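PDB 6TJA: SVS_variant_AS1 from Streptomyces sp. CWA1, which is an engineered ancestral terpene cyclase that probably converts geranylgeranyl diphosphate into the spirocyclic diterpene spiroviolene. Local coordinates for residues A[170-175]-A[250-255]; A[177-182]-A[244-249]. All blocks are in the same frame, centred on the assembly; numbering follows the deposited sequence.

Interaction 1. Residues A[170-175]-A[250-255]; sequences GHMPGL and LMHHRG
Met172 lays its CB over a face of the His252 imidazole, 4.3 Å from the ring centroid and 13° off the ring normal, a CH-pi contact. The methionine side chain then runs past the histidine in the opposite direction, and its CG comes 3.9 Å from His252 CB. Bends at chi2 and chi3 turn the thioether end back from His252, and the side chain rests on Ser248 and Val249 one turn earlier in helix 246-254.

His253 makes the polar half of the contact. Its ring is held between two groups on opposite faces: Gly174 CA, 3.6 Å from the centroid in a second CH-pi contact, and ND1 of the adjacent His252 across the other. From the ring edge NE2 donates to Met172 O at 2.8 Å, with an N-H...O angle of 163°. The acceptor lies in the imidazole plane, whereas NE2 sits well above the plane of the carbonyl group. Pro173 O lies 3.0 Å from His253 NE2.

These contacts tie the last turn of helix 246-254 to the loop joining helices 143-169 and 175-185, at the surface of an all-helical terpene synthase fold. Because NE2 is the donor to Met172 O, it must carry a hydrogen; whether ND1 is protonated as well, making the ring cationic, remains open.

Interaction 2. Residues A[177-182]-A[244-249]; sequences DYLAMR and QNIYSV
With CG anti to the backbone N (chi1 180°), the Tyr178 ring reaches from helix 175-185 across the start of helix 246-254, while Val249, its CG1 anti to N, turns CG2 to the base of that ring, 3.6 Å from Tyr178 CG. Ile246 crosses the tyrosine at about a right angle, its CB 4.1 Å from Tyr178 CE1. Asn245 C lies over one ring face and Arg182 CB over the other, and the phenol oxygen OH stands 3.3 Å from Asn245 CA.

Asp229 holds this end of the ring: one carboxylate oxygen is hydrogen-bonded to Tyr178 OH and Ile246 N, and the other forms a salt bridge with Arg182. By sequence it directly follows Asn228, probably the first residue of the NSE metal-binding motif of class I terpene cyclases, and Arg182, 46 residues before Asn228, probably matches the family's diphosphate sensor.

Beside the tyrosine, Met181 bends at chi3 and brings CE to 3.4 Å from Gln244 OE1; the Gln244 amide itself is fixed by Asn166 and by Gln163 O. Asn245 is the N-cap of helix 246-254, its OD1 accepting from Ser248 N at 3.0 Å.

Overall arrangement
Interactions 1 and 2 follow one another along helix 246-254, their centres 8 Å apart: residues 244-249 meet helix 175-185, and residues 250-255 meet the loop leading into it. In sequence, interaction 2 is nested inside the loop closed by interaction 1. Packing joins them directly, with Pro173 O 3.4 Å from Val249 CG1, Pro173 CD 3.5 Å from Gln244 OE1 and Met172 CE 3.7 Å from Ser248 CB. Interaction 2 is buried and reaches, through Asp229 and Arg182, the presumed metal and diphosphate region; the centre of interaction 1 lies about 23 Å from the centre of the chain, that of interaction 2 about 15 Å.

Interaction 1. Residues A[170-175]-A[250-255]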
ATOM      1  N   GLY A 170     -21.099   6.902  11.641  1.00 36.03           N
ATOM      2  CA  GLY A 170     -21.434   8.334  11.814  1.00 34.54           C
ATOM      3  C   GLY A 170     -20.384   9.032  12.654  1.00 37.91           C
ATOM      4  O   GLY A 170     -20.737   9.939  13.438  1.00 38.12           O
ATOM      5  N   HIS A 171     -19.123   8.603  12.528  1.00 36.84           N
ATOM      6  CA  HIS A 171     -17.977   9.241  13.220  1.00 33.51           C
ATOM      7  C   HIS A 171     -17.391  10.350  12.347  1.00 32.85           C
ATOM      8  O   HIS A 171     -16.963  10.070  11.206  1.00 34.19           O
ATOM      9  CB  HIS A 171     -16.918   8.213  13.586  1.00 35.33           C
ATOM     10  CG  HIS A 171     -15.677   8.816  14.147  1.00 36.25           C
ATOM     11  ND1 HIS A 171     -15.575   9.189  15.472  1.00 35.85           N
ATOM     12  CD2 HIS A 171     -14.480   9.082  13.570  1.00 39.32           C
ATOM     13  CE1 HIS A 171     -14.362   9.666  15.687  1.00 39.40           C
ATOM     14  NE2 HIS A 171     -13.671   9.617  14.522  1.00 37.22           N
ATOM     15  N   MET A 172     -17.317  11.551  12.902  1.00 29.52           N
ATOM     16  CA  MET A 172     -16.712  12.729  12.252  1.00 31.74           C
ATOM     17  C   MET A 172     -15.269  12.838  12.757  1.00 28.72           C
ATOM     18  O   MET A 172     -15.034  13.197  13.904  1.00 30.95           O
ATOM     19  CB  MET A 172     -17.525  13.998  12.549  1.00 30.60           C
ATOM     20  CG  MET A 172     -17.008  15.247  11.825  1.00 31.55           C
ATOM     21  SD  MET A 172     -16.975  15.075  10.001  1.00 33.10           S
ATOM     22  CE  MET A 172     -18.732  14.921   9.690  1.00 33.92           C
ATOM     23  N   PRO A 173     -14.247  12.540  11.913  1.00 27.19           N
ATOM     24  CA  PRO A 173     -12.863  12.531  12.380  1.00 23.42           C
ATOM     25  C   PRO A 173     -12.491  13.956  12.810  1.00 23.47           C
ATOM     26  O   PRO A 173     -13.094  14.899  12.302  1.00 23.48           O
ATOM     27  CB  PRO A 173     -12.071  12.044  11.162  1.00 23.43           C
ATOM     28  CG  PRO A 173     -12.926  12.335   9.964  1.00 23.45           C
ATOM     29  CD  PRO A 173     -14.361  12.260  10.468  1.00 26.01           C
ATOM     30  N   GLY A 174     -11.588  14.084  13.783  1.00 23.27           N
ATOM     31  CA  GLY A 174     -10.921  15.353  14.109  1.00 24.09           C
ATOM     32  C   GLY A 174     -10.034  15.813  12.952  1.00 26.84           C
ATOM     33  O   GLY A 174      -9.942  15.093  11.911  1.00 26.40           O
ATOM     34  N   LEU A 175      -9.421  16.986  13.081  1.00 25.66           N
ATOM     35  CA  LEU A 175      -8.587  17.553  12.001  1.00 26.88           C
ATOM     36  C   LEU A 175      -7.447  16.592  11.630  1.00 25.58           C
ATOM     37  O   LEU A 175      -7.200  16.374  10.424  1.00 29.52           O
ATOM     38  CB  LEU A 175      -8.010  18.890  12.460  1.00 26.26           C
ATOM     39  CG  LEU A 175      -7.149  19.546  11.393  1.00 25.87           C
ATOM     40  CD1 LEU A 175      -7.977  19.717  10.127  1.00 26.16           C
ATOM     41  CD2 LEU A 175      -6.602  20.880  11.903  1.00 26.92           C
ATOM     42  N   LEU A 250     -14.325  20.979  10.839  1.00 28.23           N
ATOM     43  CA  LEU A 250     -14.103  22.221  11.626  1.00 29.19           C
ATOM     44  C   LEU A 250     -15.401  22.644  12.332  1.00 33.26           C
ATOM     45  O   LEU A 250     -15.319  23.067  13.508  1.00 33.57           O
ATOM     46  CB  LEU A 250     -13.570  23.327  10.719  1.00 28.69           C
ATOM     47  CG  LEU A 250     -12.217  23.025  10.075  1.00 28.27           C
ATOM     48  CD1 LEU A 250     -11.905  24.057   9.016  1.00 29.93           C
ATOM     49  CD2 LEU A 250     -11.098  22.986  11.106  1.00 28.64           C
ATOM     50  N   MET A 251     -16.555  22.535  11.676  1.00 33.84           N
ATOM     51  CA  MET A 251     -17.864  22.873  12.301  1.00 36.41           C
ATOM     52  C   MET A 251     -18.086  21.997  13.536  1.00 37.51           C
ATOM     53  O   MET A 251     -18.398  22.572  14.595  1.00 35.65           O
ATOM     54  CB  MET A 251     -19.035  22.715  11.329  1.00 34.41           C
ATOM     55  CG  MET A 251     -19.007  23.785  10.264  1.00 35.53           C
ATOM     56  SD  MET A 251     -20.274  23.590   9.030  1.00 39.13           S
ATOM     57  CE  MET A 251     -21.745  23.785  10.039  1.00 42.56           C
ATOM     58  N   HIS A 252     -17.868  20.684  13.426  1.00 33.61           N
ATOM     59  CA  HIS A 252     -18.073  19.720  14.536  1.00 32.54           C
ATOM     60  C   HIS A 252     -17.017  19.927  15.628  1.00 34.05           C
ATOM     61  O   HIS A 252     -17.413  20.008  16.800  1.00 34.04           O
ATOM     62  CB  HIS A 252     -18.093  18.285  14.001  1.00 37.91           C
ATOM     63  CG  HIS A 252     -18.432  17.266  15.040  1.00 39.66           C
ATOM     64  ND1 HIS A 252     -17.471  16.678  15.847  1.00 38.56           N
ATOM     65  CD2 HIS A 252     -19.609  16.737  15.411  1.00 40.71           C
ATOM     66  CE1 HIS A 252     -18.048  15.826  16.667  1.00 39.58           C
ATOM     67  NE2 HIS A 252     -19.351  15.854  16.429  1.00 45.60           N
ATOM     68  N   HIS A 253     -15.716  19.996  15.292  1.00 32.97           N
ATOM     69  CA  HIS A 253     -14.633  19.898  16.310  1.00 34.35           C
ATOM     70  C   HIS A 253     -14.281  21.275  16.914  1.00 38.83           C
ATOM     71  O   HIS A 253     -13.822  21.288  18.062  1.00 35.23           O
ATOM     72  CB  HIS A 253     -13.429  19.120  15.774  1.00 32.56           C
ATOM     73  CG  HIS A 253     -13.717  17.662  15.653  1.00 32.45           C
ATOM     74  ND1 HIS A 253     -13.743  16.817  16.751  1.00 36.34           N
ATOM     75  CD2 HIS A 253     -14.031  16.898  14.575  1.00 32.01           C
ATOM     76  CE1 HIS A 253     -14.032  15.585  16.365  1.00 35.13           C
ATOM     77  NE2 HIS A 253     -14.228  15.606  15.019  1.00 33.50           N
ATOM     78  N   ARG A 254     -14.537  22.383  16.214  1.00 38.26           N
ATOM     79  CA  ARG A 254     -14.227  23.747  16.713  1.00 40.26           C
ATOM     80  C   ARG A 254     -15.527  24.536  16.953  1.00 39.43           C
ATOM     81  O   ARG A 254     -15.426  25.720  17.262  1.00 46.63           O
ATOM     82  CB  ARG A 254     -13.279  24.442  15.728  1.00 44.60           C
ATOM     83  CG  ARG A 254     -12.054  23.614  15.331  1.00 46.86           C
ATOM     84  CD  ARG A 254     -10.854  23.807  16.245  1.00 52.43           C
ATOM     85  NE  ARG A 254     -10.581  25.241  16.299  1.00 58.17           N
ATOM     86  CZ  ARG A 254      -9.896  25.940  15.386  1.00 53.15           C
ATOM     87  NH1 ARG A 254      -9.320  25.348  14.342  1.00 47.49           N
ATOM     88  NH2 ARG A 254      -9.781  27.246  15.550  1.00 50.23           N
ATOM     89  N   GLY A 255     -16.707  23.922  16.819  1.00 42.43           N
ATOM     90  CA  GLY A 255     -18.007  24.619  16.920  1.00 43.35           C
ATOM     91  C   GLY A 255     -18.065  25.879  16.058  1.00 47.78           C
ATOM     92  O   GLY A 255     -18.592  26.906  16.514  1.00 46.09           O
TER

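Interaction 2. Residues A[177-182]-A[244-249]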
ATOM      1  N   ASP A 177      -6.902  13.209  12.021  1.00 24.44           N
ATOM      2  CA  ASP A 177      -7.414  11.993  11.324  1.00 25.78           C
ATOM      3  C   ASP A 177      -7.981  12.359   9.933  1.00 26.65           C
ATOM      4  O   ASP A 177      -7.733  11.585   8.981  1.00 27.78           O
ATOM      5  CB  ASP A 177      -8.480  11.264  12.150  1.00 28.24           C
ATOM      6  CG  ASP A 177      -7.963  10.451  13.334  1.00 26.91           C
ATOM      7  OD1 ASP A 177      -6.748  10.346  13.487  1.00 29.88           O
ATOM      8  OD2 ASP A 177      -8.797   9.896  14.081  1.00 33.96           O
ATOM      9  N   TYR A 178      -8.747  13.450   9.809  1.00 22.69           N
ATOM     10  CA  TYR A 178      -9.358  13.867   8.533  1.00 23.47           C
ATOM     11  C   TYR A 178      -8.269  14.119   7.475  1.00 24.49           C
ATOM     12  O   TYR A 178      -8.465  13.660   6.318  1.00 23.41           O
ATOM     13  CB  TYR A 178     -10.259  15.091   8.639  1.00 22.65           C
ATOM     14  CG  TYR A 178     -10.810  15.422   7.292  1.00 23.03           C
ATOM     15  CD1 TYR A 178     -10.302  16.482   6.560  1.00 26.08           C
ATOM     16  CD2 TYR A 178     -11.723  14.585   6.681  1.00 25.59           C
ATOM     17  CE1 TYR A 178     -10.738  16.740   5.271  1.00 25.88           C
ATOM     18  CE2 TYR A 178     -12.177  14.829   5.390  1.00 25.60           C
ATOM     19  CZ  TYR A 178     -11.654  15.891   4.673  1.00 26.50           C
ATOM     20  OH  TYR A 178     -12.062  16.156   3.401  1.00 22.74           O
ATOM     21  N   LEU A 179      -7.221  14.861   7.820  1.00 23.44           N
ATOM     22  CA  LEU A 179      -6.135  15.215   6.866  1.00 25.68           C
ATOM     23  C   LEU A 179      -5.359  13.942   6.526  1.00 26.64           C
ATOM     24  O   LEU A 179      -5.097  13.710   5.328  1.00 20.68           O
ATOM     25  CB  LEU A 179      -5.232  16.282   7.479  1.00 25.07           C
ATOM     26  CG  LEU A 179      -5.907  17.627   7.721  1.00 27.28           C
ATOM     27  CD1 LEU A 179      -4.933  18.590   8.364  1.00 28.68           C
ATOM     28  CD2 LEU A 179      -6.463  18.216   6.428  1.00 27.15           C
ATOM     29  N   ALA A 180      -5.068  13.106   7.523  1.00 24.18           N
ATOM     30  CA  ALA A 180      -4.408  11.798   7.275  1.00 26.51           C
ATOM     31  C   ALA A 180      -5.263  10.967   6.308  1.00 25.25           C
ATOM     32  O   ALA A 180      -4.721  10.413   5.340  1.00 25.77           O
ATOM     33  CB  ALA A 180      -4.156  11.071   8.576  1.00 27.61           C
ATOM     34  N   MET A 181      -6.572  10.898   6.548  1.00 24.64           N
ATOM     35  CA  MET A 181      -7.501  10.023   5.804  1.00 23.75           C
ATOM     36  C   MET A 181      -7.635  10.540   4.363  1.00 23.96           C
ATOM     37  O   MET A 181      -7.509   9.760   3.402  1.00 27.12           O
ATOM     38  CB  MET A 181      -8.874  10.040   6.480  1.00 23.89           C
ATOM     39  CG  MET A 181      -9.888   9.217   5.794  1.00 21.70           C
ATOM     40  SD  MET A 181     -11.553   9.441   6.410  1.00 25.59           S
ATOM     41  CE  MET A 181     -11.965  11.040   5.735  1.00 23.55           C
ATOM     42  N   ARG A 182      -7.883  11.825   4.239  1.00 22.76           N
ATOM     43  CA  ARG A 182      -8.220  12.510   2.983  1.00 25.00           C
ATOM     44  C   ARG A 182      -6.980  12.587   2.085  1.00 24.62           C
ATOM     45  O   ARG A 182      -7.127  12.597   0.857  1.00 28.31           O
ATOM     46  CB  ARG A 182      -8.813  13.859   3.382  1.00 26.55           C
ATOM     47  CG  ARG A 182      -9.379  14.660   2.229  1.00 28.62           C
ATOM     48  CD  ARG A 182     -10.610  14.000   1.644  1.00 30.18           C
ATOM     49  NE  ARG A 182     -11.106  14.882   0.600  1.00 32.32           N
ATOM     50  CZ  ARG A 182     -11.750  14.476  -0.478  1.00 31.18           C
ATOM     51  NH1 ARG A 182     -11.968  13.189  -0.683  1.00 27.57           N
ATOM     52  NH2 ARG A 182     -12.136  15.372  -1.361  1.00 34.36           N
ATOM     53  N   GLN A 244     -18.078  13.740   5.380  1.00 34.32           N
ATOM     54  CA  GLN A 244     -16.696  13.920   5.897  1.00 36.10           C
ATOM     55  C   GLN A 244     -15.965  14.822   4.897  1.00 30.92           C
ATOM     56  O   GLN A 244     -15.639  14.338   3.825  1.00 30.73           O
ATOM     57  CB  GLN A 244     -15.996  12.579   6.101  1.00 34.17           C
ATOM     58  CG  GLN A 244     -16.597  11.727   7.210  1.00 33.97           C
ATOM     59  CD  GLN A 244     -15.885  10.396   7.203  1.00 32.30           C
ATOM     60  OE1 GLN A 244     -14.719  10.302   7.576  1.00 33.58           O
ATOM     61  NE2 GLN A 244     -16.537   9.383   6.668  1.00 28.65           N
ATOM     62  N   ASN A 245     -15.850  16.107   5.208  1.00 27.25           N
ATOM     63  CA  ASN A 245     -15.096  17.103   4.403  1.00 29.72           C
ATOM     64  C   ASN A 245     -14.520  18.085   5.425  1.00 27.80           C
ATOM     65  O   ASN A 245     -14.967  18.046   6.588  1.00 29.40           O
ATOM     66  CB  ASN A 245     -15.967  17.744   3.311  1.00 28.06           C
ATOM     67  CG  ASN A 245     -17.161  18.496   3.873  1.00 29.21           C
ATOM     68  OD1 ASN A 245     -17.005  19.494   4.569  1.00 29.41           O
ATOM     69  ND2 ASN A 245     -18.359  18.009   3.611  1.00 30.18           N
ATOM     70  N   ILE A 246     -13.582  18.929   5.023  1.00 28.97           N
ATOM     71  CA  ILE A 246     -12.850  19.845   5.952  1.00 29.36           C
ATOM     72  C   ILE A 246     -13.853  20.730   6.701  1.00 28.85           C
ATOM     73  O   ILE A 246     -13.681  20.962   7.934  1.00 27.65           O
ATOM     74  CB  ILE A 246     -11.799  20.666   5.181  1.00 29.59           C
ATOM     75  CG1 ILE A 246     -10.931  21.473   6.145  1.00 31.32           C
ATOM     76  CG2 ILE A 246     -12.442  21.539   4.106  1.00 29.07           C
ATOM     77  CD1 ILE A 246     -10.176  20.621   7.147  1.00 31.56           C
ATOM     78  N   TYR A 247     -14.889  21.172   5.996  1.00 28.94           N
ATOM     79  CA  TYR A 247     -15.914  22.101   6.541  1.00 30.46           C
ATOM     80  C   TYR A 247     -16.677  21.417   7.680  1.00 27.67           C
ATOM     81  O   TYR A 247     -16.697  21.987   8.769  1.00 27.41           O
ATOM     82  CB  TYR A 247     -16.800  22.632   5.417  1.00 28.89           C
ATOM     83  CG  TYR A 247     -15.993  23.199   4.283  1.00 30.00           C
ATOM     84  CD1 TYR A 247     -15.252  24.356   4.432  1.00 32.01           C
ATOM     85  CD2 TYR A 247     -15.871  22.511   3.102  1.00 27.69           C
ATOM     86  CE1 TYR A 247     -14.503  24.865   3.386  1.00 30.16           C
ATOM     87  CE2 TYR A 247     -15.106  22.987   2.065  1.00 27.35           C
ATOM     88  CZ  TYR A 247     -14.439  24.177   2.191  1.00 28.06           C
ATOM     89  OH  TYR A 247     -13.657  24.604   1.149  1.00 31.45           O
ATOM     90  N   SER A 248     -17.210  20.216   7.475  1.00 28.55           N
ATOM     91  CA  SER A 248     -17.981  19.494   8.525  1.00 31.36           C
ATOM     92  C   SER A 248     -17.054  19.205   9.703  1.00 32.75           C
ATOM     93  O   SER A 248     -17.550  19.204  10.830  1.00 31.63           O
ATOM     94  CB  SER A 248     -18.611  18.203   8.041  1.00 34.75           C
ATOM     95  OG  SER A 248     -19.293  18.361   6.809  1.00 39.93           O
ATOM     96  N   VAL A 249     -15.765  18.932   9.439  1.00 29.58           N
ATOM     97  CA  VAL A 249     -14.789  18.581  10.506  1.00 28.59           C
ATOM     98  C   VAL A 249     -14.589  19.805  11.407  1.00 27.43           C
ATOM     99  O   VAL A 249     -14.669  19.640  12.631  1.00 26.68           O
ATOM    100  CB  VAL A 249     -13.449  18.046   9.955  1.00 29.79           C
ATOM    101  CG1 VAL A 249     -12.392  18.004  11.049  1.00 29.13           C
ATOM    102  CG2 VAL A 249     -13.578  16.677   9.296  1.00 26.42           C
TER